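Long-range contact in pesticidial crystal protein CRY2AA (PDB 1I5P), which lyses midgut epithelial cells of dipteran and lepidopteran insect larvae as a crystal toxin that binds to those cells: residues 262-274 against 486-500. Sequence-based numbering, arbitrary orientation.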
# COMPACT_ATOMS: atom_id res chain seq x y z
N PHE A 262 -11.11 11.72 -0.52
CA PHE A 262 -11.34 12.93 -1.30
C PHE A 262 -12.15 13.92 -0.46
O PHE A 262 -12.09 15.13 -0.67
CB PHE A 262 -12.11 12.62 -2.59
CG PHE A 262 -11.24 12.26 -3.77
CD1 PHE A 262 -11.82 12.08 -5.03
CD2 PHE A 262 -9.87 12.12 -3.65
CE1 PHE A 262 -11.04 11.78 -6.14
CE2 PHE A 262 -9.07 11.82 -4.76
CZ PHE A 262 -9.66 11.65 -6.01
N LYS A 263 -12.91 13.39 0.49
CA LYS A 263 -13.74 14.20 1.37
C LYS A 263 -12.88 15.07 2.29
O LYS A 263 -13.40 15.94 2.99
CB LYS A 263 -14.65 13.30 2.21
CG LYS A 263 -13.90 12.58 3.33
CD LYS A 263 -14.52 11.24 3.77
CE LYS A 263 -15.67 11.39 4.75
NZ LYS A 263 -15.91 10.09 5.44
N TYR A 264 -11.58 14.81 2.31
CA TYR A 264 -10.66 15.59 3.15
C TYR A 264 -9.73 16.48 2.34
O TYR A 264 -9.46 16.22 1.16
CB TYR A 264 -9.81 14.65 4.02
CG TYR A 264 -10.58 13.90 5.08
CD1 TYR A 264 -10.82 12.53 4.95
CD2 TYR A 264 -11.10 14.56 6.19
CE1 TYR A 264 -11.57 11.84 5.91
CE2 TYR A 264 -11.85 13.88 7.15
CZ TYR A 264 -12.08 12.52 7.00
OH TYR A 264 -12.86 11.86 7.91
N GLN A 265 -9.24 17.54 2.97
CA GLN A 265 -8.31 18.46 2.35
C GLN A 265 -7.13 18.63 3.29
O GLN A 265 -7.30 18.62 4.51
CB GLN A 265 -8.93 19.84 2.12
CG GLN A 265 -10.01 19.87 1.05
CD GLN A 265 -10.60 21.26 0.89
OE1 GLN A 265 -10.13 22.06 0.09
NE2 GLN A 265 -11.64 21.54 1.67
N SER A 266 -5.95 18.79 2.71
CA SER A 266 -4.74 18.98 3.49
C SER A 266 -4.54 17.79 4.44
O SER A 266 -4.34 17.96 5.64
CB SER A 266 -4.84 20.29 4.29
OG SER A 266 -3.58 20.73 4.72
N LEU A 267 -4.61 16.59 3.88
CA LEU A 267 -4.43 15.37 4.64
C LEU A 267 -3.32 14.55 4.01
O LEU A 267 -3.50 13.97 2.93
CB LEU A 267 -5.71 14.55 4.65
CG LEU A 267 -5.59 13.22 5.39
CD1 LEU A 267 -5.22 13.49 6.84
CD2 LEU A 267 -6.90 12.46 5.31
N MET A 268 -2.17 14.51 4.67
CA MET A 268 -1.04 13.76 4.17
C MET A 268 -1.21 12.28 4.52
O MET A 268 -1.19 11.91 5.69
CB MET A 268 0.26 14.28 4.78
CG MET A 268 1.50 13.52 4.34
SD MET A 268 2.98 13.92 5.31
CE MET A 268 2.76 12.85 6.73
N VAL A 269 -1.41 11.44 3.51
CA VAL A 269 -1.56 10.01 3.73
C VAL A 269 -0.13 9.53 3.94
O VAL A 269 0.63 9.39 2.97
CB VAL A 269 -2.19 9.34 2.50
CG1 VAL A 269 -2.30 7.84 2.71
CG2 VAL A 269 -3.56 9.95 2.24
N SER A 270 0.25 9.28 5.19
CA SER A 270 1.62 8.87 5.52
C SER A 270 2.05 7.51 5.01
O SER A 270 3.24 7.22 4.91
CB SER A 270 1.83 8.95 7.03
OG SER A 270 1.27 7.82 7.67
N SER A 271 1.08 6.65 4.70
CA SER A 271 1.40 5.32 4.20
C SER A 271 0.18 4.68 3.57
O SER A 271 -0.95 5.10 3.81
CB SER A 271 1.93 4.44 5.33
OG SER A 271 0.96 4.28 6.34
N GLY A 272 0.42 3.65 2.76
CA GLY A 272 -0.68 2.96 2.12
C GLY A 272 -0.53 1.46 2.29
O GLY A 272 0.17 1.00 3.19
N ALA A 273 -1.19 0.70 1.43
CA ALA A 273 -1.10 -0.75 1.50
C ALA A 273 0.29 -1.21 1.11
O ALA A 273 1.00 -0.52 0.38
CB ALA A 273 -2.13 -1.38 0.56
N ASN A 274 0.69 -2.37 1.61
CA ASN A 274 2.00 -2.92 1.28
C ASN A 274 1.95 -3.55 -0.10
O ASN A 274 0.88 -3.77 -0.66
CB ASN A 274 2.40 -4.03 2.26
CG ASN A 274 2.63 -3.53 3.66
OD1 ASN A 274 3.24 -2.49 3.88
ND2 ASN A 274 2.15 -4.30 4.64
N LEU A 486 6.28 11.08 12.48
CA LEU A 486 6.62 12.49 12.36
C LEU A 486 5.50 13.30 11.70
O LEU A 486 5.13 13.05 10.55
CB LEU A 486 7.92 12.65 11.55
CG LEU A 486 8.45 14.08 11.36
CD1 LEU A 486 8.69 14.72 12.73
CD2 LEU A 486 9.75 14.05 10.55
N ALA A 487 4.97 14.26 12.44
CA ALA A 487 3.91 15.12 11.93
C ALA A 487 4.53 16.07 10.91
O ALA A 487 5.73 16.33 10.95
CB ALA A 487 3.28 15.91 13.07
N PRO A 488 3.72 16.57 9.96
CA PRO A 488 4.17 17.50 8.92
C PRO A 488 4.84 18.73 9.52
O PRO A 488 4.53 19.12 10.65
CB PRO A 488 2.88 17.82 8.18
CG PRO A 488 2.13 16.53 8.27
CD PRO A 488 2.31 16.20 9.74
N GLU A 489 5.74 19.33 8.76
CA GLU A 489 6.46 20.51 9.22
C GLU A 489 5.52 21.71 9.34
O GLU A 489 5.66 22.53 10.24
CB GLU A 489 7.60 20.84 8.26
CG GLU A 489 8.09 19.64 7.47
CD GLU A 489 9.54 19.29 7.76
OE1 GLU A 489 9.89 19.05 8.94
OE2 GLU A 489 10.34 19.27 6.80
N ASP A 490 4.55 21.79 8.44
CA ASP A 490 3.60 22.90 8.46
C ASP A 490 2.23 22.45 8.95
O ASP A 490 2.09 21.34 9.48
CB ASP A 490 3.48 23.53 7.07
CG ASP A 490 3.06 22.53 6.00
OD1 ASP A 490 2.84 22.97 4.85
OD2 ASP A 490 2.94 21.32 6.30
N TYR A 491 1.22 23.30 8.79
CA TYR A 491 -0.12 22.97 9.24
C TYR A 491 -0.88 22.11 8.25
O TYR A 491 -1.86 22.55 7.63
CB TYR A 491 -0.92 24.25 9.54
CG TYR A 491 -2.20 23.99 10.31
CD1 TYR A 491 -2.36 22.83 11.08
CD2 TYR A 491 -3.25 24.91 10.29
CE1 TYR A 491 -3.51 22.60 11.81
CE2 TYR A 491 -4.42 24.69 11.03
CZ TYR A 491 -4.54 23.53 11.78
OH TYR A 491 -5.67 23.30 12.53
N THR A 492 -0.43 20.87 8.11
CA THR A 492 -1.04 19.91 7.21
C THR A 492 -1.51 18.71 8.03
O THR A 492 -0.86 18.33 9.01
CB THR A 492 -0.02 19.42 6.16
OG1 THR A 492 0.48 20.54 5.41
CG2 THR A 492 -0.66 18.41 5.21
N GLY A 493 -2.64 18.12 7.63
CA GLY A 493 -3.14 16.95 8.34
C GLY A 493 -2.29 15.74 7.99
O GLY A 493 -1.47 15.80 7.08
N PHE A 494 -2.47 14.64 8.72
CA PHE A 494 -1.70 13.44 8.44
C PHE A 494 -2.36 12.19 9.02
O PHE A 494 -3.14 12.28 9.96
CB PHE A 494 -0.28 13.58 8.99
CG PHE A 494 -0.21 13.72 10.49
CD1 PHE A 494 0.18 12.65 11.29
CD2 PHE A 494 -0.53 14.93 11.10
CE1 PHE A 494 0.25 12.78 12.68
CE2 PHE A 494 -0.47 15.07 12.50
CZ PHE A 494 -0.07 13.99 13.28
N THR A 495 -2.02 11.04 8.46
CA THR A 495 -2.58 9.78 8.92
C THR A 495 -1.53 8.92 9.62
O THR A 495 -0.33 9.15 9.49
CB THR A 495 -3.14 8.94 7.75
OG1 THR A 495 -2.07 8.56 6.88
CG2 THR A 495 -4.17 9.72 6.96
N ILE A 496 -2.02 7.93 10.35
CA ILE A 496 -1.18 6.98 11.06
C ILE A 496 -1.84 5.62 10.92
O ILE A 496 -2.99 5.45 11.33
CB ILE A 496 -1.08 7.27 12.58
CG1 ILE A 496 -0.34 8.58 12.83
CG2 ILE A 496 -0.35 6.11 13.27
CD1 ILE A 496 -0.19 8.91 14.32
N SER A 497 -1.14 4.67 10.33
CA SER A 497 -1.70 3.34 10.18
C SER A 497 -1.83 2.72 11.55
O SER A 497 -0.90 2.76 12.36
CB SER A 497 -0.79 2.45 9.32
OG SER A 497 -1.18 1.09 9.44
N PRO A 498 -3.00 2.13 11.84
CA PRO A 498 -3.24 1.49 13.13
C PRO A 498 -2.24 0.38 13.37
O PRO A 498 -2.05 -0.05 14.50
CB PRO A 498 -4.67 0.97 12.98
CG PRO A 498 -5.31 2.03 12.12
CD PRO A 498 -4.25 2.21 11.05
N ILE A 499 -1.60 -0.09 12.30
CA ILE A 499 -0.62 -1.17 12.41
C ILE A 499 0.68 -0.69 13.05
O ILE A 499 1.39 -1.46 13.69
CB ILE A 499 -0.29 -1.78 11.02
CG1 ILE A 499 -1.58 -2.22 10.31
CG2 ILE A 499 0.68 -2.95 11.19
CD1 ILE A 499 -2.54 -3.04 11.17
N HIS A 500 0.98 0.60 12.87
CA HIS A 500 2.21 1.20 13.38
C HIS A 500 2.07 1.71 14.80
O HIS A 500 2.33 2.88 15.09
CB HIS A 500 2.63 2.34 12.45
CG HIS A 500 2.91 1.90 11.05
ND1 HIS A 500 2.91 2.78 9.98
CD2 HIS A 500 3.23 0.69 10.54
CE1 HIS A 500 3.23 2.12 8.88
NE2 HIS A 500 3.43 0.85 9.19
O HOH W 1 -4.14 23.02 6.24
O HOH W 2 1.65 5.09 9.12
O HOH W 3 -2.75 6.45 5.48
O HOH W 4 2.54 -1.57 7.06
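Met268 and Phe494 pair as parallel strand residues, as do Leu267 and Gly493, and three backbone bonds document the register. Gly493 N donates to Ser266 O, Met268 N to Gly493 O, and Thr495 N to Met268 O at 3.0 Å. Met268 O also receives a CA-H contact from Phe494 CA, at 3.2 Å.

The Met268 side chain can be traced outward. Its CB lies 3.3 Å from Gly493 O. With CG anti to the backbone N (chi1 178°) the chain runs out extended to SD, which meets Pro488 CG at 4.0 Å. A bend at chi3 (83°) then turns CE between Pro488 CG and Phe494 CB, 3.9 Å from the latter, so the thioether tip joins the strand to the loop that leads into it. Leu267 points to the other face, where its CD1 lies against Phe494 N and Thr495 CG2.

Beyond the paired residues, side chains continue the link. Thr495 OG1 accepts from Ser270 N at 3.0 Å, while Ser270 OG donates back to Thr495 O at 2.8 Å, approaching from above the carbonyl plane (56° out of it). One water then joins Ser270 OG, Ser271 OG, Ser497 N and His500 ND1; another connects Ser271 O with Thr495 OG1.

Phe494 pairs by backbone with Phe624 of strand 617-626. Strand 267-268, which follows helix 238-259, thus adds a parallel edge to a sheet of the C-terminal jelly-roll sandwich, probably tying the helical bundle to that sandwich within the three-domain delta-endotoxin fold.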